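Local coordinates for protein tRNA dimethylallyltransferase (Bacillus halodurans, PDB 3EXA) that probably transfers a dimethylallyl group from dimethylallyl diphosphate to the adenine at position 37 of tRNAs that read codons beginning with uridine, at residues E3-I8 with S188-V193; N28-S33 with R91-F96; Q38-M43 with D234-Q239; I117-D122 with I168-G173. One frame throughout, in Å; residues are numbered along the deposited sequence.

Interaction 1: E3-I8 with S188-V193; sequences EKLVAI and SPYNLV
Glu3 and Tyr190 touch at one end of a parallel pairing of strand 4-8 with strand 191-193, neighbours in the sheet of a P-loop NTPase-type fold; their short axes approach to 4.6 Å at 17°. Glu3 O accepts from Asn191 N at 2.7 Å and also lies in the plane of the Tyr190 ring, at its edge. The Glu3 side chain runs alongside that ring and ends in a water-bridged pair: one water donates a hydrogen bond to Glu3 OE1 at 2.9 Å and sits 2.8 Å from Tyr190 OH. The other carboxylate oxygen, OE2, bonds to Thr86 of helix 74-90, giving each oxygen a partner. Lys4 lies beside Asn191 and points the same way, its CG 3.7 Å from ND2, before its tip leads off. Leu5 turns to the face it shares with Leu192: with CG anti to the backbone N (chi1 171°), CD2 stands 4.1 Å from the centroid of the Tyr190 ring and 18° off its normal, a CH-pi contact shifted toward the rim. Its backbone N donates to Asn191 O, and its O accepts from Val193 N. Val6 pairs with Val193 on the other face, where both touch Leu309 of helix 294-317. At Ala7 the ladder continues with a nearly straight bond, 2.9 Å from its N to Val193 O.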
loop_
_atom_site.group_PDB
_atom_site.type_symbol
_atom_site.label_atom_id
_atom_site.label_comp_id
_atom_site.label_asym_id
_atom_site.label_seq_id
_atom_site.Cartn_x
_atom_site.Cartn_y
_atom_site.Cartn_z
ATOM N N GLU A 3 20.281 19.341 -16.887
ATOM C CA GLU A 3 19.382 19.641 -18.000
ATOM C C GLU A 3 18.712 20.982 -17.686
ATOM O O GLU A 3 18.275 21.219 -16.556
ATOM C CB GLU A 3 18.287 18.574 -18.125
ATOM C CG GLU A 3 18.671 17.293 -18.846
ATOM C CD GLU A 3 17.546 16.265 -18.842
ATOM O OE1 GLU A 3 16.373 16.657 -19.016
ATOM O OE2 GLU A 3 17.829 15.059 -18.675
ATOM N N LYS A 4 18.625 21.841 -18.699
ATOM C CA LYS A 4 18.024 23.167 -18.572
ATOM C C LYS A 4 16.521 23.126 -18.820
ATOM O O LYS A 4 16.056 22.445 -19.730
ATOM C CB LYS A 4 18.658 24.131 -19.573
ATOM C CG LYS A 4 20.129 24.396 -19.351
ATOM C CD LYS A 4 20.666 25.324 -20.425
ATOM C CE LYS A 4 22.165 25.521 -20.272
ATOM N NZ LYS A 4 22.759 26.293 -21.405
ATOM N N LEU A 5 15.767 23.871 -18.014
ATOM C CA LEU A 5 14.316 23.912 -18.152
ATOM C C LEU A 5 13.739 25.282 -17.828
ATOM O O LEU A 5 13.932 25.802 -16.727
ATOM C CB LEU A 5 13.680 22.876 -17.235
ATOM C CG LEU A 5 12.166 22.911 -17.087
ATOM C CD1 LEU A 5 11.482 22.875 -18.446
ATOM C CD2 LEU A 5 11.754 21.725 -16.238
ATOM N N VAL A 6 13.027 25.867 -18.787
ATOM C CA VAL A 6 12.407 27.169 -18.568
ATOM C C VAL A 6 10.928 26.963 -18.261
ATOM O O VAL A 6 10.245 26.237 -18.979
ATOM C CB VAL A 6 12.517 28.086 -19.818
ATOM C CG1 VAL A 6 11.802 29.409 -19.543
ATOM C CG2 VAL A 6 13.982 28.342 -20.171
ATOM N N ALA A 7 10.434 27.581 -17.188
ATOM C CA ALA A 7 9.020 27.456 -16.847
ATOM C C ALA A 7 8.353 28.824 -16.885
ATOM O O ALA A 7 8.892 29.799 -16.363
ATOM C CB ALA A 7 8.850 26.831 -15.472
ATOM N N ILE A 8 7.197 28.893 -17.538
ATOM C CA ILE A 8 6.434 30.127 -17.634
ATOM C C ILE A 8 5.099 29.824 -16.980
ATOM O O ILE A 8 4.297 29.053 -17.500
ATOM C CB ILE A 8 6.202 30.546 -19.099
ATOM C CG1 ILE A 8 7.539 30.700 -19.812
ATOM C CG2 ILE A 8 5.421 31.855 -19.151
ATOM C CD1 ILE A 8 7.407 31.002 -21.280
ATOM N N SER A 188 15.421 21.043 -6.980
ATOM C CA SER A 188 15.255 20.786 -8.401
ATOM C C SER A 188 16.502 20.222 -9.069
ATOM O O SER A 188 17.607 20.737 -8.886
ATOM C CB SER A 188 14.865 22.062 -9.138
ATOM O OG SER A 188 14.667 21.784 -10.514
ATOM N N PRO A 189 16.339 19.151 -9.861
ATOM C CA PRO A 189 17.466 18.536 -10.557
ATOM C C PRO A 189 17.802 19.273 -11.851
ATOM O O PRO A 189 18.822 18.992 -12.472
ATOM C CB PRO A 189 16.964 17.127 -10.831
ATOM C CG PRO A 189 15.524 17.379 -11.146
ATOM C CD PRO A 189 15.135 18.313 -10.002
ATOM N N TYR A 190 16.944 20.202 -12.271
ATOM C CA TYR A 190 17.191 20.948 -13.511
ATOM C C TYR A 190 17.860 22.311 -13.288
ATOM O O TYR A 190 17.909 22.828 -12.167
ATOM C CB TYR A 190 15.877 21.203 -14.279
ATOM C CG TYR A 190 15.096 19.981 -14.706
ATOM C CD1 TYR A 190 14.004 19.541 -13.973
ATOM C CD2 TYR A 190 15.457 19.264 -15.847
ATOM C CE1 TYR A 190 13.289 18.418 -14.360
ATOM C CE2 TYR A 190 14.750 18.135 -16.246
ATOM C CZ TYR A 190 13.663 17.715 -15.494
ATOM O OH TYR A 190 12.958 16.594 -15.873
ATOM N N ASN A 191 18.388 22.869 -14.376
ATOM C CA ASN A 191 18.978 24.205 -14.362
ATOM C C ASN A 191 17.708 24.959 -14.729
ATOM O O ASN A 191 17.462 25.255 -15.901
ATOM C CB ASN A 191 20.021 24.357 -15.480
ATOM C CG ASN A 191 20.549 25.779 -15.609
ATOM O OD1 ASN A 191 19.956 26.729 -15.084
ATOM N ND2 ASN A 191 21.656 25.934 -16.327
ATOM N N LEU A 192 16.883 25.219 -13.722
ATOM C CA LEU A 192 15.611 25.873 -13.940
ATOM C C LEU A 192 15.566 27.380 -13.747
ATOM O O LEU A 192 16.217 27.947 -12.863
ATOM C CB LEU A 192 14.540 25.211 -13.063
ATOM C CG LEU A 192 13.077 25.686 -13.174
ATOM C CD1 LEU A 192 12.159 24.574 -12.749
ATOM C CD2 LEU A 192 12.847 26.917 -12.302
ATOM N N VAL A 193 14.787 28.006 -14.625
ATOM C CA VAL A 193 14.519 29.431 -14.624
ATOM C C VAL A 193 12.992 29.494 -14.725
ATOM O O VAL A 193 12.387 29.043 -15.707
ATOM C CB VAL A 193 15.162 30.150 -15.831
ATOM C CG1 VAL A 193 14.745 31.614 -15.849
ATOM C CG2 VAL A 193 16.681 30.056 -15.742
HETATM O O HOH W 1 13.867 15.499 -18.232
#

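Interaction 2: N28-S33 with R91-F96; sequences NGEVIS and RGRLPF
Glu30 meets the edge of the Arg91 guanidinium, the carboxylate and guanidinium planes 22° apart although the two side chains cross at about a right angle. The grip is side-on and two-pronged: Arg91 NH2 donates to Glu30 OE1 on its syn side at 2.8 Å, while Arg91 NE reaches Glu30 OE2 from above the carboxylate plane at 3.0 Å. Arg93 joins through NH1, placed 2.5 Å from Glu30 OE2, a salt bridge whose shortness is doubtful in detail. Its guanidinium is turned much further from the carboxylate than that of Arg91. Two positive groups on one carboxylate probably favour its ionised form. Arg93 is bent at chi2 (-83°), which folds its chain past Asn28. There the amide and guanidinium planes stand 77° apart, and Arg93 CD rests 3.2 Å from Asn28 ND2. A water accepts from both Asn28 ND2 and Arg93 NE, at 3.1 Å from the latter.

These side chains fringe the start of two adjacent parallel strands, 29-33 and 94-96, of the P-loop NTPase-type sheet; Gly92, in a Schellman motif, ends helix 74-90 just before the second. Alternating backbone bonds follow, Leu94 N to Asn28 O, Glu30 N to Leu94 O and Phe96 N to Glu30 O. Away from the charged cluster, on the face with Leu94, the Phe96 ring presents its edge to Gly29, with CD2 4.2 Å from the glycine CA. Val31 slants across the base of Phe96, its CG2 4.2 Å from Phe96 CB.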
loop_
_atom_site.group_PDB
_atom_site.type_symbol
_atom_site.label_atom_id
_atom_site.label_comp_id
_atom_site.label_asym_id
_atom_site.label_seq_id
_atom_site.Cartn_x
_atom_site.Cartn_y
_atom_site.Cartn_z
ATOM N N ASN A 28 15.484 28.826 -29.552
ATOM C CA ASN A 28 15.397 27.496 -30.167
ATOM C C ASN A 28 14.829 26.456 -29.204
ATOM O O ASN A 28 15.509 25.490 -28.882
ATOM C CB ASN A 28 16.793 27.050 -30.656
ATOM C CG ASN A 28 16.755 25.764 -31.486
ATOM O OD1 ASN A 28 15.950 25.625 -32.409
ATOM N ND2 ASN A 28 17.644 24.830 -31.170
ATOM N N GLY A 29 13.588 26.636 -28.756
ATOM C CA GLY A 29 13.017 25.682 -27.821
ATOM C C GLY A 29 11.703 25.033 -28.223
ATOM O O GLY A 29 11.114 25.397 -29.238
ATOM N N GLU A 30 11.252 24.051 -27.440
ATOM C CA GLU A 30 9.987 23.377 -27.715
ATOM C C GLU A 30 9.097 23.570 -26.497
ATOM O O GLU A 30 9.604 23.711 -25.386
ATOM C CB GLU A 30 10.205 21.891 -27.968
ATOM C CG GLU A 30 11.283 21.607 -28.982
ATOM C CD GLU A 30 11.201 20.196 -29.524
ATOM O OE1 GLU A 30 10.730 19.299 -28.796
ATOM O OE2 GLU A 30 11.607 19.979 -30.683
ATOM N N VAL A 31 7.779 23.578 -26.677
ATOM C CA VAL A 31 6.911 23.793 -25.523
ATOM C C VAL A 31 6.212 22.563 -24.999
ATOM O O VAL A 31 5.624 21.792 -25.756
ATOM C CB VAL A 31 5.799 24.839 -25.794
ATOM C CG1 VAL A 31 4.953 25.014 -24.535
ATOM C CG2 VAL A 31 6.394 26.168 -26.222
ATOM N N ILE A 32 6.273 22.379 -23.690
ATOM C CA ILE A 32 5.575 21.267 -23.075
ATOM C C ILE A 32 4.406 21.910 -22.348
ATOM O O ILE A 32 4.607 22.708 -21.423
ATOM C CB ILE A 32 6.422 20.532 -22.050
ATOM C CG1 ILE A 32 7.728 20.060 -22.695
ATOM C CG2 ILE A 32 5.625 19.357 -21.503
ATOM C CD1 ILE A 32 8.655 19.368 -21.723
ATOM N N SER A 33 3.191 21.573 -22.775
ATOM C CA SER A 33 1.977 22.119 -22.187
ATOM C C SER A 33 1.798 21.613 -20.770
ATOM O O SER A 33 1.768 20.406 -20.538
ATOM C CB SER A 33 0.753 21.733 -23.018
ATOM O OG SER A 33 -0.438 22.199 -22.389
ATOM N N ARG A 91 17.680 16.834 -28.977
ATOM C CA ARG A 91 17.563 17.530 -30.258
ATOM C C ARG A 91 18.339 18.831 -30.241
ATOM O O ARG A 91 18.426 19.517 -31.256
ATOM C CB ARG A 91 16.101 17.848 -30.583
ATOM C CG ARG A 91 15.305 16.697 -31.156
ATOM C CD ARG A 91 13.903 17.156 -31.548
ATOM N NE ARG A 91 13.010 17.375 -30.408
ATOM C CZ ARG A 91 12.474 16.403 -29.670
ATOM N NH1 ARG A 91 12.742 15.134 -29.942
ATOM N NH2 ARG A 91 11.651 16.694 -28.669
ATOM N N GLY A 92 18.890 19.174 -29.079
ATOM C CA GLY A 92 19.651 20.403 -28.946
ATOM C C GLY A 92 18.755 21.620 -28.801
ATOM O O GLY A 92 19.152 22.734 -29.132
ATOM N N ARG A 93 17.544 21.395 -28.302
ATOM C CA ARG A 93 16.562 22.448 -28.106
ATOM C C ARG A 93 16.361 22.694 -26.621
ATOM O O ARG A 93 16.732 21.864 -25.787
ATOM C CB ARG A 93 15.222 22.025 -28.699
ATOM C CG ARG A 93 15.281 21.596 -30.137
ATOM C CD ARG A 93 15.237 22.791 -31.036
ATOM N NE ARG A 93 15.072 22.406 -32.429
ATOM C CZ ARG A 93 13.980 21.831 -32.923
ATOM N NH1 ARG A 93 12.951 21.569 -32.133
ATOM N NH2 ARG A 93 13.910 21.531 -34.216
ATOM N N LEU A 94 15.744 23.826 -26.300
ATOM C CA LEU A 94 15.470 24.182 -24.915
ATOM C C LEU A 94 14.005 23.915 -24.563
ATOM O O LEU A 94 13.095 24.503 -25.154
ATOM C CB LEU A 94 15.800 25.657 -24.687
ATOM C CG LEU A 94 15.438 26.219 -23.317
ATOM C CD1 LEU A 94 16.184 25.459 -22.232
ATOM C CD2 LEU A 94 15.786 27.685 -23.284
ATOM N N PRO A 95 13.759 23.021 -23.591
ATOM C CA PRO A 95 12.395 22.688 -23.173
ATOM C C PRO A 95 11.710 23.776 -22.352
ATOM O O PRO A 95 12.279 24.313 -21.399
ATOM C CB PRO A 95 12.589 21.403 -22.378
ATOM C CG PRO A 95 13.895 21.645 -21.714
ATOM C CD PRO A 95 14.736 22.207 -22.850
ATOM N N PHE A 96 10.474 24.074 -22.740
ATOM C CA PHE A 96 9.638 25.090 -22.106
ATOM C C PHE A 96 8.374 24.472 -21.476
ATOM O O PHE A 96 7.575 23.836 -22.167
ATOM C CB PHE A 96 9.214 26.127 -23.165
ATOM C CG PHE A 96 10.198 27.258 -23.369
ATOM C CD1 PHE A 96 10.023 28.475 -22.708
ATOM C CD2 PHE A 96 11.279 27.117 -24.234
ATOM C CE1 PHE A 96 10.914 29.540 -22.900
ATOM C CE2 PHE A 96 12.173 28.176 -24.433
ATOM C CZ PHE A 96 11.986 29.394 -23.763
HETATM O O HOH W 2 17.657 23.249 -33.915
#

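Interaction 3: Q38-M43 with D234-Q239; sequences QVYRGM and DCQSVQ
Tyr40 and Ser237 bring their CA atoms to 7.1 Å where a type II beta turn, Tyr40 to Met43, faces residues 236-238, which have helical backbone angles without the regular bonds. No hydrogen bond crosses between the segments; the contact is van der Waals and CH-pi packing. Ser237 CB stands 3.8 Å from the centroid of the Tyr40 ring and only 1° off its normal, a CH-pi contact, while Val39 CG2 covers the opposite face. Gln236 brings NE2 to the ring edge with its amide plane 85° from the ring. Its NE2 is 3.0 Å from Tyr40 OH, but the angle is too poor for a bond: the hydroxyl bonds to Glu70 O, and Gln236 OE1 to Phe72 N and to His125 of the second subunit. Met43, a selenomethionine, has SE 3.6 Å from Ser237 CB; the bend at chi3 (88°) then swings CE to 3.1 Å from Ser237 O. Ser237 OG is bonded to Pro68 O. The contact thus joins the loop between strand 29-33 and helix 52-55 to the one between helices 220-229 and 244-251, each including residues that probably meet substrate tRNA.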
loop_
_atom_site.group_PDB
_atom_site.type_symbol
_atom_site.label_atom_id
_atom_site.label_comp_id
_atom_site.label_asym_id
_atom_site.label_seq_id
_atom_site.Cartn_x
_atom_site.Cartn_y
_atom_site.Cartn_z
ATOM N N GLN A 38 -5.651 20.680 -21.539
ATOM C CA GLN A 38 -5.248 20.712 -22.938
ATOM C C GLN A 38 -5.038 19.314 -23.503
ATOM O O GLN A 38 -4.920 19.155 -24.717
ATOM C CB GLN A 38 -3.936 21.478 -23.106
ATOM C CG GLN A 38 -3.954 22.908 -22.623
ATOM C CD GLN A 38 -4.798 23.793 -23.496
ATOM O OE1 GLN A 38 -6.003 23.585 -23.623
ATOM N NE2 GLN A 38 -4.172 24.786 -24.111
ATOM N N VAL A 39 -4.969 18.304 -22.639
ATOM C CA VAL A 39 -4.736 16.944 -23.123
ATOM C C VAL A 39 -5.955 16.326 -23.784
ATOM O O VAL A 39 -5.818 15.513 -24.700
ATOM C CB VAL A 39 -4.262 15.976 -21.988
ATOM C CG1 VAL A 39 -3.138 16.626 -21.171
ATOM C CG2 VAL A 39 -5.433 15.562 -21.107
ATOM N N TYR A 40 -7.142 16.725 -23.336
ATOM C CA TYR A 40 -8.391 16.170 -23.862
ATOM C C TYR A 40 -8.784 16.677 -25.237
ATOM O O TYR A 40 -9.061 17.857 -25.420
ATOM C CB TYR A 40 -9.531 16.439 -22.874
ATOM C CG TYR A 40 -9.325 15.783 -21.527
ATOM C CD1 TYR A 40 -9.430 14.395 -21.384
ATOM C CD2 TYR A 40 -8.996 16.534 -20.410
ATOM C CE1 TYR A 40 -9.211 13.777 -20.158
ATOM C CE2 TYR A 40 -8.772 15.928 -19.181
ATOM C CZ TYR A 40 -8.881 14.554 -19.061
ATOM O OH TYR A 40 -8.658 13.949 -17.842
ATOM N N ARG A 41 -8.819 15.775 -26.207
ATOM C CA ARG A 41 -9.196 16.166 -27.553
ATOM C C ARG A 41 -10.700 16.290 -27.729
ATOM O O ARG A 41 -11.474 15.553 -27.117
ATOM C CB ARG A 41 -8.621 15.186 -28.576
ATOM C CG ARG A 41 -8.386 13.815 -28.035
ATOM C CD ARG A 41 -7.467 13.073 -28.958
ATOM N NE ARG A 41 -6.886 11.928 -28.276
ATOM C CZ ARG A 41 -5.991 11.113 -28.817
ATOM N NH1 ARG A 41 -5.568 11.313 -30.059
ATOM N NH2 ARG A 41 -5.516 10.096 -28.110
ATOM N N GLY A 42 -11.096 17.242 -28.572
ATOM C CA GLY A 42 -12.502 17.492 -28.834
ATOM C C GLY A 42 -13.013 18.598 -27.931
ATOM O O GLY A 42 -14.150 19.049 -28.068
HETATM N N MSE A 43 -12.157 19.012 -26.998
HETATM C CA MSE A 43 -12.454 20.069 -26.040
HETATM C C MSE A 43 -11.472 21.195 -26.330
HETATM O O MSE A 43 -10.465 21.351 -25.643
HETATM C CB MSE A 43 -12.263 19.541 -24.612
HETATM C CG MSE A 43 -13.342 18.537 -24.193
HETATM SE SE MSE A 43 -12.975 17.494 -22.602
HETATM C CE MSE A 43 -13.663 18.649 -21.219
ATOM N N ASP A 234 -19.320 12.919 -14.733
ATOM C CA ASP A 234 -18.536 12.612 -13.539
ATOM C C ASP A 234 -17.092 12.197 -13.856
ATOM O O ASP A 234 -16.483 11.385 -13.144
ATOM C CB ASP A 234 -19.264 11.524 -12.761
ATOM C CG ASP A 234 -20.638 11.972 -12.330
ATOM O OD1 ASP A 234 -21.572 11.143 -12.246
ATOM O OD2 ASP A 234 -20.773 13.182 -12.069
ATOM N N CYS A 235 -16.550 12.766 -14.927
ATOM C CA CYS A 235 -15.186 12.478 -15.338
ATOM C C CYS A 235 -14.333 13.695 -15.068
ATOM O O CYS A 235 -14.842 14.802 -14.883
ATOM C CB CYS A 235 -15.111 12.151 -16.829
ATOM S SG CYS A 235 -15.791 10.549 -17.324
ATOM N N GLN A 236 -13.027 13.494 -15.061
ATOM C CA GLN A 236 -12.122 14.601 -14.822
ATOM C C GLN A 236 -12.403 15.733 -15.813
ATOM O O GLN A 236 -12.664 16.875 -15.419
ATOM C CB GLN A 236 -10.681 14.122 -14.968
ATOM C CG GLN A 236 -9.659 15.155 -14.591
ATOM C CD GLN A 236 -8.273 14.686 -14.904
ATOM O OE1 GLN A 236 -7.902 13.559 -14.578
ATOM N NE2 GLN A 236 -7.490 15.543 -15.542
ATOM N N SER A 237 -12.364 15.394 -17.098
ATOM C CA SER A 237 -12.598 16.345 -18.186
ATOM C C SER A 237 -13.803 17.263 -17.996
ATOM O O SER A 237 -13.705 18.481 -18.140
ATOM C CB SER A 237 -12.807 15.588 -19.495
ATOM O OG SER A 237 -14.064 14.912 -19.468
ATOM N N VAL A 238 -14.941 16.651 -17.694
ATOM C CA VAL A 238 -16.198 17.352 -17.531
ATOM C C VAL A 238 -16.387 18.041 -16.191
ATOM O O VAL A 238 -17.290 18.856 -16.024
ATOM C CB VAL A 238 -17.352 16.369 -17.793
ATOM C CG1 VAL A 238 -18.619 16.832 -17.120
ATOM C CG2 VAL A 238 -17.563 16.235 -19.280
ATOM N N GLN A 239 -15.533 17.718 -15.237
ATOM C CA GLN A 239 -15.635 18.335 -13.925
ATOM C C GLN A 239 -14.836 19.625 -13.920
ATOM O O GLN A 239 -14.810 20.354 -12.928
ATOM C CB GLN A 239 -15.111 17.377 -12.847
ATOM C CG GLN A 239 -16.033 16.191 -12.587
ATOM C CD GLN A 239 -15.394 15.093 -11.741
ATOM O OE1 GLN A 239 -14.260 14.684 -11.987
ATOM N NE2 GLN A 239 -16.132 14.597 -10.754
#

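Interaction 4: I117-D122 with I168-G173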
loop_
_atom_site.group_PDB
_atom_site.type_symbol
_atom_site.label_atom_id
_atom_site.label_comp_id
_atom_site.label_asym_id
_atom_site.label_seq_id
_atom_site.Cartn_x
_atom_site.Cartn_y
_atom_site.Cartn_z
ATOM N N ILE A 117 1.499 3.688 -1.584
ATOM C CA ILE A 117 1.648 3.541 -0.142
ATOM C C ILE A 117 1.129 2.176 0.310
ATOM O O ILE A 117 -0.079 1.955 0.376
ATOM C CB ILE A 117 0.881 4.649 0.631
ATOM C CG1 ILE A 117 1.510 6.024 0.363
ATOM C CG2 ILE A 117 0.911 4.354 2.123
ATOM C CD1 ILE A 117 1.211 6.610 -1.015
ATOM N N ARG A 118 2.048 1.262 0.611
ATOM C CA ARG A 118 1.683 -0.080 1.060
ATOM C C ARG A 118 2.387 -0.443 2.364
ATOM O O ARG A 118 3.496 0.018 2.641
ATOM C CB ARG A 118 2.025 -1.121 -0.013
ATOM C CG ARG A 118 1.711 -2.558 0.394
ATOM C CD ARG A 118 2.041 -3.544 -0.721
ATOM N NE ARG A 118 3.425 -3.403 -1.175
ATOM C CZ ARG A 118 4.495 -3.715 -0.448
ATOM N NH1 ARG A 118 5.713 -3.545 -0.950
ATOM N NH2 ARG A 118 4.352 -4.208 0.776
ATOM N N ALA A 119 1.727 -1.276 3.158
ATOM C CA ALA A 119 2.263 -1.720 4.437
ATOM C C ALA A 119 3.279 -2.848 4.249
ATOM O O ALA A 119 2.993 -3.859 3.608
ATOM C CB ALA A 119 1.127 -2.180 5.350
ATOM N N ASP A 120 4.463 -2.658 4.824
ATOM C CA ASP A 120 5.544 -3.633 4.748
ATOM C C ASP A 120 5.065 -4.995 5.262
ATOM O O ASP A 120 4.627 -5.110 6.406
ATOM C CB ASP A 120 6.730 -3.134 5.583
ATOM C CG ASP A 120 7.983 -3.963 5.384
ATOM O OD1 ASP A 120 9.066 -3.527 5.841
ATOM O OD2 ASP A 120 7.893 -5.051 4.774
ATOM N N GLU A 121 5.143 -6.019 4.414
ATOM C CA GLU A 121 4.720 -7.359 4.807
ATOM C C GLU A 121 5.560 -7.898 5.972
ATOM O O GLU A 121 5.133 -8.801 6.694
ATOM C CB GLU A 121 4.801 -8.335 3.616
ATOM C CG GLU A 121 6.193 -8.511 2.994
ATOM C CD GLU A 121 6.591 -7.358 2.081
ATOM O OE1 GLU A 121 7.803 -7.223 1.784
ATOM O OE2 GLU A 121 5.697 -6.594 1.652
ATOM N N ASP A 122 6.750 -7.334 6.162
ATOM C CA ASP A 122 7.627 -7.781 7.235
ATOM C C ASP A 122 7.155 -7.346 8.617
ATOM O O ASP A 122 7.196 -8.132 9.566
ATOM C CB ASP A 122 9.059 -7.288 7.003
ATOM C CG ASP A 122 9.648 -7.799 5.700
ATOM O OD1 ASP A 122 9.328 -8.940 5.298
ATOM O OD2 ASP A 122 10.439 -7.062 5.084
ATOM N N ILE A 168 -1.322 0.561 10.399
ATOM C CA ILE A 168 -1.749 1.865 9.912
ATOM C C ILE A 168 -0.894 2.968 10.529
ATOM O O ILE A 168 -0.515 3.925 9.850
ATOM C CB ILE A 168 -3.229 2.125 10.237
ATOM C CG1 ILE A 168 -4.114 1.224 9.358
ATOM C CG2 ILE A 168 -3.557 3.595 10.028
ATOM C CD1 ILE A 168 -5.620 1.398 9.573
ATOM N N ILE A 169 -0.580 2.820 11.815
ATOM C CA ILE A 169 0.231 3.798 12.542
ATOM C C ILE A 169 1.647 3.838 11.980
ATOM O O ILE A 169 2.199 4.916 11.733
ATOM C CB ILE A 169 0.269 3.463 14.061
ATOM C CG1 ILE A 169 -1.127 3.680 14.663
ATOM C CG2 ILE A 169 1.321 4.319 14.772
ATOM C CD1 ILE A 169 -1.292 3.222 16.110
ATOM N N LYS A 170 2.225 2.659 11.773
ATOM C CA LYS A 170 3.570 2.542 11.222
ATOM C C LYS A 170 3.637 3.213 9.848
ATOM O O LYS A 170 4.705 3.628 9.409
ATOM C CB LYS A 170 3.968 1.067 11.095
ATOM C CG LYS A 170 5.399 0.842 10.603
ATOM C CD LYS A 170 5.470 -0.262 9.541
ATOM C CE LYS A 170 4.734 0.135 8.256
ATOM N NZ LYS A 170 4.564 -1.003 7.301
ATOM N N LEU A 171 2.504 3.313 9.161
ATOM C CA LEU A 171 2.502 3.955 7.855
ATOM C C LEU A 171 2.758 5.448 7.980
ATOM O O LEU A 171 3.528 6.018 7.210
ATOM C CB LEU A 171 1.174 3.733 7.140
ATOM C CG LEU A 171 1.075 2.454 6.311
ATOM C CD1 LEU A 171 -0.321 2.359 5.715
ATOM C CD2 LEU A 171 2.122 2.466 5.202
ATOM N N THR A 172 2.124 6.076 8.963
ATOM C CA THR A 172 2.276 7.508 9.172
ATOM C C THR A 172 3.513 7.880 9.986
ATOM O O THR A 172 3.583 8.972 10.546
ATOM C CB THR A 172 1.037 8.088 9.877
ATOM O OG1 THR A 172 1.121 9.518 9.885
ATOM C CG2 THR A 172 0.960 7.583 11.309
ATOM N N GLY A 173 4.484 6.974 10.047
ATOM C CA GLY A 173 5.694 7.244 10.804
ATOM C C GLY A 173 6.900 7.534 9.931
ATOM O O GLY A 173 6.813 7.519 8.702
HETATM O O HOH W 3 2.430 -3.588 8.162
#
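Leu171 and Ile117 meet where the end of helix 159-171 packs against the N-terminal approach to helix 121-133, whose N-cap is Asp120. The apolar part is small. Leu171 directs CD2 at the extended residues before the cap, touching Ile117 CG2 at 3.8 Å with the two side chains set aslant, and lying equally close, 3.8 Å, to Arg118 O. The branch of Ile117 that touches is the one anti to its backbone N, while CG1 leads away.

The polar part is indirect. Lys170, bent at chi2 (-136°) and again at chi3, curls its ammonium group over the backbone at Ala119 and Asp120. Its NZ comes to 3.0 Å from Asp120 N, but both are donors, so this is proximity and not a bond. Nor is there an ion pair, for Asp120 OD1 stays 5.4 Å from NZ, although the opposite charges may still attract. A water links Lys170 to the backbone of Asp120 instead, donating to Asp120 O at 3.2 Å and accepting weakly from Lys170 NZ at 3.5 Å.

The second subunit, another copy of the protein, adds backbone bonds to Ile117 and Ala119, and its Arg164 bonds to Leu171 O, placing the contact at the interface of the two chains.

Within residues 117-122, Arg118 NH2 forms a salt bridge with Glu121 OE2, its hydrogen bond weak. Asp120 OD2 caps the helix by accepting from Asp122 N at 2.9 Å, the donor standing 58° out of the carboxylate plane.

Interactions 1 and 2 belong to one parallel sheet, their centres 11 Å apart; the pairing of strand 94-98 with strand 4-9 lies between them, and there Val6 N probably bonds to Pro95 O at 3.1 Å. Both lie near the predicted ATP-binding P-loop: the side chain of Ala7 is about 9 Å from that of Lys16, and that of Val31 about 8 Å from that of Thr17. Interaction 3 follows interaction 2 past Ser33, whose OG touches Gln38 CG at 3.6 Å, and reaches toward the probable tRNA-binding regions. Interaction 4 stands apart, its centre about 35 Å from that of interaction 3, away from these sites and against the second subunit.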